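Local structure of 3',5'-cyclic-nucleotide phosphodiesterase 1 (Saccharomyces cerevisiae, 4OJV) at residues W204-F209 against T226-R231; V2-T7 against D237-C242; G13-Y18 against V327-A332; V65-E70 against K333-L338. The protein is a dinuclear zinc protein of the class II phosphodiesterase family, built on the metallo-beta-lactamase type of sandwich with two facing beta sheets and flanking helices. One frame throughout, in Å; residues are numbered along the deposited sequence.

Overall arrangement
The four contacts form two touching pairs on one metallo-beta-lactamase-like scaffold. Contact 1 is a hairpin pairing inside one of the two large sheets; its strand 222-232 is bonded on its other side to strand 238-242, from which contact 2 reaches across to strand 4-8 of the second sheet. Their centres are about 11 Å apart. Contacts 3 and 4, with centres also about 11 Å apart, touch where Tyr69 lies against Ser329, Thr330 and Ala332, and Pro336 against Lys328; Ser329 and Tyr69 both hydrogen-bond a methylpentanediol molecule, probably from the crystallisation liquor. Both border the second subunit. Contact 3 borders the metal site, with Gly13 about 5 Å from a zinc ion.

Contact 1: residues W204-F209 against T226-R231; sequences WDVIPF and TFYIFR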
loop_
_atom_site.group_PDB
_atom_site.type_symbol
_atom_site.label_atom_id
_atom_site.label_comp_id
_atom_site.label_asym_id
_atom_site.label_seq_id
_atom_site.Cartn_x
_atom_site.Cartn_y
_atom_site.Cartn_z
ATOM N N TRP A 204 1.579 -29.834 5.969
ATOM C CA TRP A 204 2.870 -29.322 5.531
ATOM C C TRP A 204 3.763 -28.997 6.684
ATOM O O TRP A 204 3.299 -28.594 7.753
ATOM C CB TRP A 204 2.705 -28.023 4.768
ATOM C CG TRP A 204 1.941 -28.057 3.491
ATOM C CD1 TRP A 204 1.359 -29.140 2.837
ATOM C CD2 TRP A 204 1.657 -26.904 2.656
ATOM N NE1 TRP A 204 0.749 -28.740 1.673
ATOM C CE2 TRP A 204 0.894 -27.391 1.510
ATOM C CE3 TRP A 204 1.955 -25.546 2.745
ATOM C CZ2 TRP A 204 0.454 -26.537 0.506
ATOM C CZ3 TRP A 204 1.513 -24.703 1.725
ATOM C CH2 TRP A 204 0.784 -25.184 0.634
ATOM N N ASP A 205 5.062 -29.158 6.470
ATOM C CA ASP A 205 6.073 -28.616 7.367
ATOM C C ASP A 205 6.472 -27.230 6.888
ATOM O O ASP A 205 6.485 -26.966 5.681
ATOM C CB ASP A 205 7.333 -29.491 7.379
ATOM C CG ASP A 205 7.082 -30.900 7.878
ATOM O OD1 ASP A 205 6.172 -31.114 8.703
ATOM O OD2 ASP A 205 7.840 -31.791 7.449
ATOM N N VAL A 206 6.803 -26.360 7.836
ATOM C CA VAL A 206 7.407 -25.059 7.551
ATOM C C VAL A 206 8.740 -24.976 8.288
ATOM O O VAL A 206 8.813 -25.268 9.488
ATOM C CB VAL A 206 6.461 -23.871 7.881
ATOM C CG1 VAL A 206 6.029 -23.860 9.342
ATOM C CG2 VAL A 206 7.092 -22.542 7.478
ATOM N N ILE A 207 9.789 -24.593 7.559
ATOM C CA ILE A 207 11.138 -24.549 8.115
ATOM C C ILE A 207 11.747 -23.184 7.778
ATOM O O ILE A 207 12.050 -22.920 6.613
ATOM C CB ILE A 207 12.049 -25.687 7.572
ATOM C CG1 ILE A 207 11.257 -26.988 7.328
ATOM C CG2 ILE A 207 13.219 -25.902 8.524
ATOM C CD1 ILE A 207 12.028 -28.057 6.573
ATOM N N PRO A 208 11.907 -22.312 8.789
ATOM C CA PRO A 208 12.424 -20.962 8.543
ATOM C C PRO A 208 13.929 -20.841 8.798
ATOM O O PRO A 208 14.453 -21.449 9.741
ATOM C CB PRO A 208 11.657 -20.126 9.565
ATOM C CG PRO A 208 11.479 -21.051 10.727
ATOM C CD PRO A 208 11.362 -22.445 10.155
ATOM N N PHE A 209 14.600 -20.053 7.959
ATOM C CA PHE A 209 16.036 -19.818 8.068
ATOM C C PHE A 209 16.306 -18.332 7.981
ATOM O O PHE A 209 15.756 -17.644 7.116
ATOM C CB PHE A 209 16.766 -20.535 6.937
ATOM C CG PHE A 209 16.744 -22.029 7.074
ATOM C CD1 PHE A 209 15.646 -22.760 6.633
ATOM C CD2 PHE A 209 17.817 -22.705 7.651
ATOM C CE1 PHE A 209 15.611 -24.141 6.775
ATOM C CE2 PHE A 209 17.786 -24.089 7.793
ATOM C CZ PHE A 209 16.680 -24.801 7.355
ATOM N N THR A 226 14.262 -13.699 6.123
ATOM C CA THR A 226 13.942 -15.107 6.334
ATOM C C THR A 226 13.690 -15.777 4.998
ATOM O O THR A 226 13.091 -15.176 4.102
ATOM C CB THR A 226 12.653 -15.249 7.177
ATOM O OG1 THR A 226 12.677 -14.329 8.275
ATOM C CG2 THR A 226 12.456 -16.673 7.710
ATOM N N PHE A 227 14.153 -17.021 4.883
ATOM C CA PHE A 227 13.737 -17.938 3.829
ATOM C C PHE A 227 12.833 -18.985 4.475
ATOM O O PHE A 227 13.144 -19.500 5.559
ATOM C CB PHE A 227 14.947 -18.676 3.262
ATOM C CG PHE A 227 15.795 -17.888 2.280
ATOM C CD1 PHE A 227 15.644 -16.515 2.053
ATOM C CD2 PHE A 227 16.802 -18.559 1.587
ATOM C CE1 PHE A 227 16.463 -15.855 1.140
ATOM C CE2 PHE A 227 17.620 -17.903 0.685
ATOM C CZ PHE A 227 17.454 -16.551 0.458
ATOM N N TYR A 228 11.719 -19.296 3.822
ATOM C CA TYR A 228 10.820 -20.341 4.294
ATOM C C TYR A 228 10.798 -21.524 3.352
ATOM O O TYR A 228 10.555 -21.366 2.153
ATOM C CB TYR A 228 9.398 -19.794 4.396
ATOM C CG TYR A 228 9.157 -18.849 5.547
ATOM C CD1 TYR A 228 8.989 -19.329 6.842
ATOM C CD2 TYR A 228 9.067 -17.468 5.338
ATOM C CE1 TYR A 228 8.748 -18.469 7.900
ATOM C CE2 TYR A 228 8.831 -16.600 6.392
ATOM C CZ TYR A 228 8.671 -17.107 7.671
ATOM O OH TYR A 228 8.435 -16.283 8.751
ATOM N N ILE A 229 11.026 -22.714 3.904
ATOM C CA ILE A 229 10.761 -23.960 3.182
ATOM C C ILE A 229 9.382 -24.469 3.582
ATOM O O ILE A 229 9.091 -24.594 4.776
ATOM C CB ILE A 229 11.800 -25.064 3.485
ATOM C CG1 ILE A 229 13.224 -24.539 3.258
ATOM C CG2 ILE A 229 11.506 -26.319 2.655
ATOM C CD1 ILE A 229 14.320 -25.513 3.645
ATOM N N PHE A 230 8.541 -24.753 2.591
ATOM C CA PHE A 230 7.276 -25.451 2.821
ATOM C C PHE A 230 7.380 -26.832 2.206
ATOM O O PHE A 230 7.674 -26.956 1.024
ATOM C CB PHE A 230 6.082 -24.679 2.246
ATOM C CG PHE A 230 5.851 -23.355 2.915
ATOM C CD1 PHE A 230 6.492 -22.203 2.459
ATOM C CD2 PHE A 230 5.035 -23.266 4.041
ATOM C CE1 PHE A 230 6.291 -20.990 3.098
ATOM C CE2 PHE A 230 4.835 -22.052 4.683
ATOM C CZ PHE A 230 5.473 -20.918 4.210
ATOM N N ARG A 231 7.139 -27.857 3.022
ATOM C CA ARG A 231 7.237 -29.241 2.566
ATOM C C ARG A 231 5.908 -29.958 2.726
ATOM O O ARG A 231 5.360 -30.022 3.827
ATOM C CB ARG A 231 8.332 -29.982 3.328
ATOM C CG ARG A 231 8.399 -31.476 3.002
ATOM C CD ARG A 231 9.664 -32.122 3.543
ATOM N NE ARG A 231 9.734 -31.984 4.990
ATOM C CZ ARG A 231 10.856 -31.859 5.687
ATOM N NH1 ARG A 231 12.036 -31.870 5.070
ATOM N NH2 ARG A 231 10.795 -31.727 7.008
#
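Ile207 and Ile229 sit opposite each other as a hydrogen-bonded antiparallel pair, with Ile207 CB 4.1 Å from Ile229 CB. CD1 of Ile229 extends the patch to CE1 of Phe209 at 3.7 Å. Phe260 and Tyr263 of helix 256-267 cover this side of the hairpin. On the other face, Val206 lies alongside two aromatic neighbours, its CG2 3.6 Å from CE2 of Phe230 and 3.8 Å from CD1 of Tyr228. Backbone bonds pair Asp205 with Arg231, Ile207 with Ile229 and Phe209 with Phe227. At the polar edge a bend at chi3 (60°) turns the Arg231 guanidinium back to Asp205, where NE (3.1 Å) and NH2 (3.0 Å) both reach OD2 on its anti side. The two flat groups stand nearly perpendicular, 87° apart, and Ile207 CD1 covers one guanidinium face. Since OD1 of Asp205 also meets Lys198 and Arg233, three basic groups surround one carboxylate, which would probably hold it ionised in its buried position.

Contact 2: residues V2-T7 against D237-C242; sequences VVFEIT and DCIIVC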
loop_
_atom_site.group_PDB
_atom_site.type_symbol
_atom_site.label_atom_id
_atom_site.label_comp_id
_atom_site.label_asym_id
_atom_site.label_seq_id
_atom_site.Cartn_x
_atom_site.Cartn_y
_atom_site.Cartn_z
ATOM N N VAL A 2 1.868 -31.907 -9.765
ATOM C CA VAL A 2 1.710 -30.614 -9.089
ATOM C C VAL A 2 1.161 -30.796 -7.676
ATOM O O VAL A 2 0.168 -31.496 -7.457
ATOM C CB VAL A 2 0.829 -29.643 -9.905
ATOM C CG1 VAL A 2 0.411 -28.441 -9.073
ATOM C CG2 VAL A 2 1.577 -29.189 -11.150
ATOM N N VAL A 3 1.831 -30.151 -6.728
ATOM C CA VAL A 3 1.515 -30.250 -5.311
ATOM C C VAL A 3 1.067 -28.902 -4.744
ATOM O O VAL A 3 0.244 -28.865 -3.830
ATOM C CB VAL A 3 2.726 -30.825 -4.537
ATOM C CG1 VAL A 3 2.612 -30.629 -3.033
ATOM C CG2 VAL A 3 2.875 -32.310 -4.844
ATOM N N PHE A 4 1.617 -27.806 -5.277
ATOM C CA PHE A 4 1.381 -26.464 -4.729
ATOM C C PHE A 4 0.704 -25.542 -5.724
ATOM O O PHE A 4 1.039 -25.546 -6.910
ATOM C CB PHE A 4 2.708 -25.820 -4.323
ATOM C CG PHE A 4 3.458 -26.565 -3.252
ATOM C CD1 PHE A 4 3.128 -26.400 -1.914
ATOM C CD2 PHE A 4 4.514 -27.410 -3.583
ATOM C CE1 PHE A 4 3.825 -27.075 -0.924
ATOM C CE2 PHE A 4 5.220 -28.086 -2.599
ATOM C CZ PHE A 4 4.878 -27.919 -1.267
ATOM N N GLU A 5 -0.217 -24.721 -5.227
ATOM C CA GLU A 5 -0.724 -23.577 -5.977
ATOM C C GLU A 5 -0.242 -22.306 -5.292
ATOM O O GLU A 5 -0.456 -22.122 -4.084
ATOM C CB GLU A 5 -2.250 -23.582 -6.055
ATOM C CG GLU A 5 -2.799 -24.732 -6.884
ATOM C CD GLU A 5 -4.319 -24.820 -6.900
ATOM O OE1 GLU A 5 -4.835 -25.789 -7.503
ATOM O OE2 GLU A 5 -4.992 -23.941 -6.319
ATOM N N ILE A 6 0.417 -21.442 -6.059
ATOM C CA ILE A 6 0.968 -20.197 -5.526
ATOM C C ILE A 6 0.313 -19.032 -6.250
ATOM O O ILE A 6 0.502 -18.870 -7.457
ATOM C CB ILE A 6 2.498 -20.107 -5.709
ATOM C CG1 ILE A 6 3.218 -21.324 -5.097
ATOM C CG2 ILE A 6 3.010 -18.799 -5.111
ATOM C CD1 ILE A 6 4.725 -21.265 -5.252
ATOM N N THR A 7 -0.464 -18.232 -5.523
ATOM C CA THR A 7 -1.076 -17.043 -6.098
ATOM C C THR A 7 -0.142 -15.862 -5.839
ATOM O O THR A 7 0.158 -15.545 -4.691
ATOM C CB THR A 7 -2.452 -16.738 -5.478
ATOM O OG1 THR A 7 -3.254 -17.925 -5.432
ATOM C CG2 THR A 7 -3.170 -15.681 -6.301
ATOM N N ASP A 237 7.403 -33.161 -1.680
ATOM C CA ASP A 237 7.694 -31.987 -2.508
ATOM C C ASP A 237 7.764 -30.714 -1.673
ATOM O O ASP A 237 7.021 -30.547 -0.701
ATOM C CB ASP A 237 6.661 -31.814 -3.617
ATOM C CG ASP A 237 6.860 -32.776 -4.777
ATOM O OD1 ASP A 237 7.805 -33.600 -4.761
ATOM O OD2 ASP A 237 6.047 -32.689 -5.718
ATOM N N CYS A 238 8.675 -29.826 -2.063
ATOM C CA CYS A 238 8.922 -28.583 -1.348
ATOM C C CYS A 238 8.945 -27.386 -2.275
ATOM O O CYS A 238 9.288 -27.491 -3.459
ATOM C CB CYS A 238 10.282 -28.620 -0.660
ATOM S SG CYS A 238 10.495 -29.972 0.504
ATOM N N ILE A 239 8.608 -26.231 -1.710
ATOM C CA ILE A 239 8.905 -24.951 -2.336
ATOM C C ILE A 239 9.660 -24.090 -1.330
ATOM O O ILE A 239 9.497 -24.244 -0.121
ATOM C CB ILE A 239 7.638 -24.225 -2.846
ATOM C CG1 ILE A 239 6.594 -24.097 -1.723
ATOM C CG2 ILE A 239 7.090 -24.904 -4.100
ATOM C CD1 ILE A 239 5.411 -23.217 -2.059
ATOM N N ILE A 240 10.492 -23.194 -1.848
ATOM C CA ILE A 240 11.237 -22.244 -1.032
ATOM C C ILE A 240 10.717 -20.857 -1.388
ATOM O O ILE A 240 10.681 -20.493 -2.559
ATOM C CB ILE A 240 12.752 -22.325 -1.310
ATOM C CG1 ILE A 240 13.292 -23.705 -0.926
ATOM C CG2 ILE A 240 13.506 -21.217 -0.578
ATOM C CD1 ILE A 240 14.706 -23.980 -1.405
ATOM N N VAL A 241 10.289 -20.105 -0.379
ATOM C CA VAL A 241 9.743 -18.771 -0.606
ATOM C C VAL A 241 10.572 -17.805 0.230
ATOM O O VAL A 241 10.611 -17.916 1.458
ATOM C CB VAL A 241 8.235 -18.686 -0.264
ATOM C CG1 VAL A 241 7.682 -17.339 -0.693
ATOM C CG2 VAL A 241 7.450 -19.804 -0.944
ATOM N N CYS A 242 11.206 -16.842 -0.436
ATOM C CA CYS A 242 12.272 -16.047 0.181
ATOM C C CYS A 242 11.877 -14.615 0.497
ATOM O O CYS A 242 11.165 -13.954 -0.269
ATOM C CB CYS A 242 13.489 -15.994 -0.750
ATOM S SG CYS A 242 14.162 -17.606 -1.200
#
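Phe4 and Ile239 meet in the core of a beta sandwich, where strand 4-8 of one sheet faces strand 238-242 of the other. The axes of the two strand segments approach to 9.4 Å with their directions only 22° apart, a separation bridged by side chains. Ile239 lies over the ring of Phe4: its CG1 is 4.0 Å from the Phe4 ring centroid and 4° off the normal, a CH-pi contact almost exactly above the centre. A chi1 of 53° sets CG1 between the backbone N and the carbonyl carbon, and the extended chain beyond it brings Ile239 CD1 to Ile6 CD1, tip to tip at 3.8 Å. The other branch, CG2 of Ile239, packs 3.6 Å from CD2 of Phe4. CG1 of the preceding residue, Val3, lies over the opposite face of the ring, toward its rim, so the ring is held between two aliphatic groups. Near the ring plane, the carbonyl oxygen of Asp237 stands 3.4 Å from CZ of Phe4, facing the C-H edge. Val3 CG2 also rests 3.3 Å from OD2 of Asp237, whose carboxylate is held by His272 and Lys274. Leu25 of strand 22-27 packs on Ile6 and Ile239, and Trp204 meets the Phe4 ring edge-to-face. Two nearly aligned strands joined through interleaved apolar side chains are characteristic of face-to-face sheet packing, here the central sandwich of the metallo-beta-lactamase fold.

Contact 3: residues G13-Y18 against V327-A332; sequences GGPTEY and VKSTPA. With SO4 (sulfate ion), chain B.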
loop_
_atom_site.group_PDB
_atom_site.type_symbol
_atom_site.label_atom_id
_atom_site.label_comp_id
_atom_site.label_asym_id
_atom_site.label_seq_id
_atom_site.Cartn_x
_atom_site.Cartn_y
_atom_site.Cartn_z
ATOM N N GLY A 13 9.151 -4.805 -6.059
ATOM C CA GLY A 13 10.175 -4.442 -5.081
ATOM C C GLY A 13 10.183 -2.990 -4.644
ATOM O O GLY A 13 10.969 -2.636 -3.775
ATOM N N GLY A 14 9.308 -2.167 -5.223
ATOM C CA GLY A 14 9.305 -0.722 -4.988
ATOM C C GLY A 14 10.087 -0.008 -6.078
ATOM O O GLY A 14 10.731 -0.646 -6.910
ATOM N N PRO A 15 10.071 1.335 -6.084
ATOM C CA PRO A 15 9.481 2.179 -5.055
ATOM C C PRO A 15 8.003 2.500 -5.232
ATOM O O PRO A 15 7.423 3.104 -4.332
ATOM C CB PRO A 15 10.315 3.457 -5.136
ATOM C CG PRO A 15 10.687 3.538 -6.581
ATOM C CD PRO A 15 10.898 2.118 -7.026
ATOM N N THR A 16 7.367 2.097 -6.330
ATOM C CA THR A 16 5.908 2.253 -6.382
ATOM C C THR A 16 5.315 1.351 -5.292
ATOM O O THR A 16 5.887 0.307 -4.939
ATOM C CB THR A 16 5.277 1.984 -7.763
ATOM O OG1 THR A 16 5.303 0.581 -8.042
ATOM C CG2 THR A 16 5.985 2.766 -8.869
ATOM N N GLU A 17 4.181 1.765 -4.751
ATOM C CA GLU A 17 3.748 1.305 -3.443
ATOM C C GLU A 17 2.676 0.204 -3.443
ATOM O O GLU A 17 2.369 -0.335 -2.380
ATOM C CB GLU A 17 3.310 2.501 -2.589
ATOM C CG GLU A 17 1.949 3.086 -2.944
ATOM C CD GLU A 17 1.939 4.020 -4.152
ATOM O OE1 GLU A 17 0.840 4.535 -4.434
ATOM O OE2 GLU A 17 2.989 4.253 -4.801
ATOM N N TYR A 18 2.113 -0.122 -4.605
ATOM C CA TYR A 18 1.077 -1.158 -4.679
ATOM C C TYR A 18 1.670 -2.447 -5.238
ATOM O O TYR A 18 2.618 -2.429 -6.002
ATOM C CB TYR A 18 -0.107 -0.740 -5.567
ATOM C CG TYR A 18 -0.910 0.518 -5.211
ATOM C CD1 TYR A 18 -0.593 1.320 -4.115
ATOM C CD2 TYR A 18 -1.988 0.907 -6.005
ATOM C CE1 TYR A 18 -1.325 2.466 -3.829
ATOM C CE2 TYR A 18 -2.726 2.048 -5.725
ATOM C CZ TYR A 18 -2.383 2.821 -4.642
ATOM O OH TYR A 18 -3.117 3.942 -4.367
ATOM N N VAL A 327 11.329 -7.378 -8.107
ATOM C CA VAL A 327 12.057 -6.519 -9.035
ATOM C C VAL A 327 11.616 -5.071 -8.810
ATOM O O VAL A 327 10.422 -4.774 -8.728
ATOM C CB VAL A 327 11.864 -6.947 -10.505
ATOM C CG1 VAL A 327 12.559 -5.975 -11.452
ATOM C CG2 VAL A 327 12.397 -8.359 -10.714
ATOM N N LYS A 328 12.593 -4.180 -8.701
ATOM C CA LYS A 328 12.310 -2.769 -8.469
ATOM C C LYS A 328 12.054 -2.023 -9.770
ATOM O O LYS A 328 12.600 -2.373 -10.826
ATOM C CB LYS A 328 13.483 -2.133 -7.727
ATOM C CG LYS A 328 13.574 -2.596 -6.280
ATOM C CD LYS A 328 14.729 -1.950 -5.526
ATOM C CE LYS A 328 14.780 -2.359 -4.057
ATOM N NZ LYS A 328 13.617 -1.915 -3.232
ATOM N N SER A 329 11.232 -0.979 -9.704
ATOM C CA SER A 329 11.163 -0.032 -10.824
ATOM C C SER A 329 12.475 0.729 -10.919
ATOM O O SER A 329 13.233 0.852 -9.945
ATOM C CB SER A 329 10.041 0.990 -10.655
ATOM O OG SER A 329 8.781 0.381 -10.583
ATOM N N THR A 330 12.737 1.256 -12.098
ATOM C CA THR A 330 13.902 2.077 -12.333
ATOM C C THR A 330 13.521 2.980 -13.498
ATOM O O THR A 330 12.693 2.594 -14.323
ATOM C CB THR A 330 15.151 1.211 -12.631
ATOM O OG1 THR A 330 16.278 2.059 -12.856
ATOM C CG2 THR A 330 14.944 0.310 -13.838
ATOM N N PRO A 331 14.072 4.203 -13.549
ATOM C CA PRO A 331 13.737 5.086 -14.672
ATOM C C PRO A 331 14.558 4.757 -15.929
ATOM O O PRO A 331 15.297 5.601 -16.442
ATOM C CB PRO A 331 14.054 6.484 -14.125
ATOM C CG PRO A 331 15.105 6.247 -13.099
ATOM C CD PRO A 331 14.832 4.904 -12.493
ATOM N N ALA A 332 14.415 3.516 -16.396
ATOM C CA ALA A 332 15.156 2.979 -17.529
ATOM C C ALA A 332 14.261 2.863 -18.752
ATOM O O ALA A 332 13.039 2.919 -18.648
ATOM C CB ALA A 332 15.735 1.616 -17.180
HETATM S S SO4 B . 13.525 -2.984 0.277
HETATM O O1 SO4 B . 12.600 -2.007 0.915
HETATM O O2 SO4 B . 14.478 -2.244 -0.604
HETATM O O3 SO4 B . 14.263 -3.767 1.320
HETATM O O4 SO4 B . 12.684 -3.876 -0.562
HETATM O O HOH W 1 7.812 -0.130 -8.172
#
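Gly13-Gly14 and Val327-Ser329 run side by side in the same direction, linked by two backbone bonds. Gly13 N donates to Val327 O at 3.0 Å, approaching from above the carbonyl plane, 62° out of it, rather than on a lone pair. Ser329 N donates to Gly14 O at 2.9 Å, and a cis peptide then turns the first loop into Pro15. These loops follow strands 4-8 and 321-325 at the rim of the dinuclear zinc site of the metallo-beta-lactamase fold: the zinc ligand His326 immediately precedes Val327, and Gly13 is about 5 Å from a metal ion. With no side chain on Gly13, Lys328 passes close beside it. The lysine chain is extended until chi4 (-65°), where it bends so that NZ donates both to Gly13 O at 2.8 Å and to O2 of a sulfate ion at 2.8 Å. His294 is a further partner of this sulfate. Ser329 CB packs 3.9 Å from CD of Pro15, while a water joins Ser329 OG (2.6 Å) to Thr16 OG1 (2.6 Å) and accepts from Thr16 N. Asn140 of the second subunit bonds to Pro15 O, and Met111 of that subunit packs on Ser329.

Contact 4: residues V65-E70 against K333-L338; sequences VPSFYE and KRDPRL
Ser67 and Asp335 are joined by a short hydrogen bond, OG donating to OD2 at 2.6 Å from the anti side of the carboxylate. The same OD2 takes Arg337 NH2 on its syn lone pair at 2.8 Å, and OD1 takes Arg337 NE on its own syn lone pair at 3.0 Å, a two-pronged salt bridge lying in the guanidinium plane. NH2 of Arg337 also gives a bond to Pro66 O, 2.8 Å long and aimed at a lone pair in the carbonyl plane, so this nitrogen ties residues 66 and 335 together. Asp335 is the N-cap of helix 336-350: with CG anti to the backbone N (chi1 -169°), its OD1 accepts from Arg337 N as well. Apolar contact centres on the Tyr69 ring, one face of which carries Asp335 CA and Pro336 CD in CH-pi contacts, both 3.7 Å from the ring centroid; Met111 of the second subunit packs on this tyrosine too. Two waters bridge the segments near Glu70: one joins Glu70 N and OE1 to Asp335 N, and another lies between Glu70 OE1 and Arg334 NE. The direct Glu70 OE1 - Arg334 NE salt bridge is long, at 3.6 Å. The guanidinium of Arg334 has its stronger partner in Glu342.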
loop_
_atom_site.group_PDB
_atom_site.type_symbol
_atom_site.label_atom_id
_atom_site.label_comp_id
_atom_site.label_asym_id
_atom_site.label_seq_id
_atom_site.Cartn_x
_atom_site.Cartn_y
_atom_site.Cartn_z
ATOM N N VAL A 65 0.320 -8.069 -19.869
ATOM C CA VAL A 65 0.467 -7.697 -18.461
ATOM C C VAL A 65 1.014 -6.272 -18.336
ATOM O O VAL A 65 1.699 -5.783 -19.232
ATOM C CB VAL A 65 1.363 -8.689 -17.671
ATOM C CG1 VAL A 65 0.795 -10.102 -17.721
ATOM C CG2 VAL A 65 2.797 -8.680 -18.183
ATOM N N PRO A 66 0.734 -5.590 -17.214
ATOM C CA PRO A 66 1.283 -4.233 -17.069
ATOM C C PRO A 66 2.810 -4.196 -17.100
ATOM O O PRO A 66 3.458 -5.137 -16.615
ATOM C CB PRO A 66 0.777 -3.795 -15.692
ATOM C CG PRO A 66 -0.458 -4.607 -15.478
ATOM C CD PRO A 66 -0.162 -5.942 -16.096
ATOM N N SER A 67 3.363 -3.130 -17.686
ATOM C CA SER A 67 4.808 -2.945 -17.768
ATOM C C SER A 67 5.197 -1.492 -17.492
ATOM O O SER A 67 5.846 -1.204 -16.485
ATOM C CB SER A 67 5.324 -3.398 -19.140
ATOM O OG SER A 67 6.694 -3.101 -19.289
ATOM N N PHE A 68 4.803 -0.590 -18.398
ATOM C CA PHE A 68 5.005 0.870 -18.290
ATOM C C PHE A 68 6.375 1.365 -18.761
ATOM O O PHE A 68 6.783 2.488 -18.453
ATOM C CB PHE A 68 4.624 1.407 -16.897
ATOM C CG PHE A 68 3.234 1.021 -16.471
ATOM C CD1 PHE A 68 2.120 1.459 -17.184
ATOM C CD2 PHE A 68 3.038 0.191 -15.376
ATOM C CE1 PHE A 68 0.836 1.088 -16.802
ATOM C CE2 PHE A 68 1.757 -0.169 -14.975
ATOM C CZ PHE A 68 0.657 0.278 -15.691
ATOM N N TYR A 69 7.063 0.539 -19.544
ATOM C CA TYR A 69 8.356 0.919 -20.095
ATOM C C TYR A 69 8.221 1.089 -21.609
ATOM O O TYR A 69 7.497 1.975 -22.053
ATOM C CB TYR A 69 9.445 -0.071 -19.681
ATOM C CG TYR A 69 9.687 -0.053 -18.181
ATOM C CD1 TYR A 69 8.873 -0.780 -17.301
ATOM C CD2 TYR A 69 10.727 0.700 -17.640
ATOM C CE1 TYR A 69 9.084 -0.760 -15.929
ATOM C CE2 TYR A 69 10.946 0.733 -16.262
ATOM C CZ TYR A 69 10.119 -0.002 -15.415
ATOM O OH TYR A 69 10.347 0.010 -14.042
ATOM N N GLU A 70 8.869 0.252 -22.408
ATOM C CA GLU A 70 8.707 0.343 -23.866
ATOM C C GLU A 70 7.229 0.330 -24.260
ATOM O O GLU A 70 6.829 1.043 -25.185
ATOM C CB GLU A 70 9.497 -0.761 -24.561
ATOM C CG GLU A 70 10.999 -0.545 -24.444
ATOM C CD GLU A 70 11.807 -1.762 -24.823
ATOM O OE1 GLU A 70 11.514 -2.862 -24.322
ATOM O OE2 GLU A 70 12.751 -1.611 -25.629
ATOM N N LYS A 333 14.878 2.691 -19.920
ATOM C CA LYS A 333 14.117 2.569 -21.156
ATOM C C LYS A 333 13.367 1.243 -21.228
ATOM O O LYS A 333 12.256 1.189 -21.745
ATOM C CB LYS A 333 15.025 2.736 -22.376
ATOM C CG LYS A 333 15.579 4.144 -22.547
ATOM C CD LYS A 333 16.425 4.269 -23.805
ATOM C CE LYS A 333 16.906 5.698 -24.002
ATOM N NZ LYS A 333 17.687 5.858 -25.259
ATOM N N ARG A 334 13.972 0.184 -20.691
ATOM C CA ARG A 334 13.407 -1.167 -20.791
ATOM C C ARG A 334 12.991 -1.695 -19.424
ATOM O O ARG A 334 13.650 -1.444 -18.413
ATOM C CB ARG A 334 14.421 -2.111 -21.444
ATOM C CG ARG A 334 13.913 -3.510 -21.789
ATOM C CD ARG A 334 14.576 -4.034 -23.059
ATOM N NE ARG A 334 14.019 -5.318 -23.495
ATOM C CZ ARG A 334 14.543 -6.502 -23.221
ATOM N NH1 ARG A 334 15.654 -6.595 -22.500
ATOM N NH2 ARG A 334 13.949 -7.599 -23.677
ATOM N N ASP A 335 11.891 -2.436 -19.419
ATOM C CA ASP A 335 11.370 -3.072 -18.214
ATOM C C ASP A 335 12.483 -3.892 -17.556
ATOM O O ASP A 335 13.035 -4.806 -18.174
ATOM C CB ASP A 335 10.188 -3.955 -18.627
ATOM C CG ASP A 335 9.362 -4.478 -17.452
ATOM O OD1 ASP A 335 9.926 -4.869 -16.406
ATOM O OD2 ASP A 335 8.124 -4.523 -17.623
ATOM N N PRO A 336 12.834 -3.566 -16.294
ATOM C CA PRO A 336 13.958 -4.271 -15.678
ATOM C C PRO A 336 13.684 -5.751 -15.462
ATOM O O PRO A 336 14.623 -6.521 -15.350
ATOM C CB PRO A 336 14.136 -3.554 -14.335
ATOM C CG PRO A 336 12.810 -2.942 -14.055
ATOM C CD PRO A 336 12.284 -2.530 -15.402
ATOM N N ARG A 337 12.416 -6.157 -15.420
ATOM C CA ARG A 337 12.121 -7.582 -15.312
ATOM C C ARG A 337 12.628 -8.329 -16.548
ATOM O O ARG A 337 13.122 -9.451 -16.437
ATOM C CB ARG A 337 10.627 -7.808 -15.141
ATOM C CG ARG A 337 10.104 -7.246 -13.824
ATOM C CD ARG A 337 8.592 -7.280 -13.733
ATOM N NE ARG A 337 7.963 -6.487 -14.787
ATOM C CZ ARG A 337 6.659 -6.473 -15.027
ATOM N NH1 ARG A 337 5.840 -7.199 -14.267
ATOM N NH2 ARG A 337 6.177 -5.742 -16.024
ATOM N N LEU A 338 12.507 -7.699 -17.717
ATOM C CA LEU A 338 12.991 -8.303 -18.959
ATOM C C LEU A 338 14.515 -8.303 -18.990
ATOM O O LEU A 338 15.130 -9.307 -19.352
ATOM C CB LEU A 338 12.396 -7.590 -20.175
ATOM C CG LEU A 338 10.867 -7.662 -20.306
ATOM C CD1 LEU A 338 10.361 -6.827 -21.475
ATOM C CD2 LEU A 338 10.391 -9.104 -20.415
HETATM O O HOH W 2 3.013 -7.245 -14.827
HETATM O O HOH W 3 10.393 -2.593 -21.829
HETATM O O HOH W 4 11.993 -5.207 -25.310
#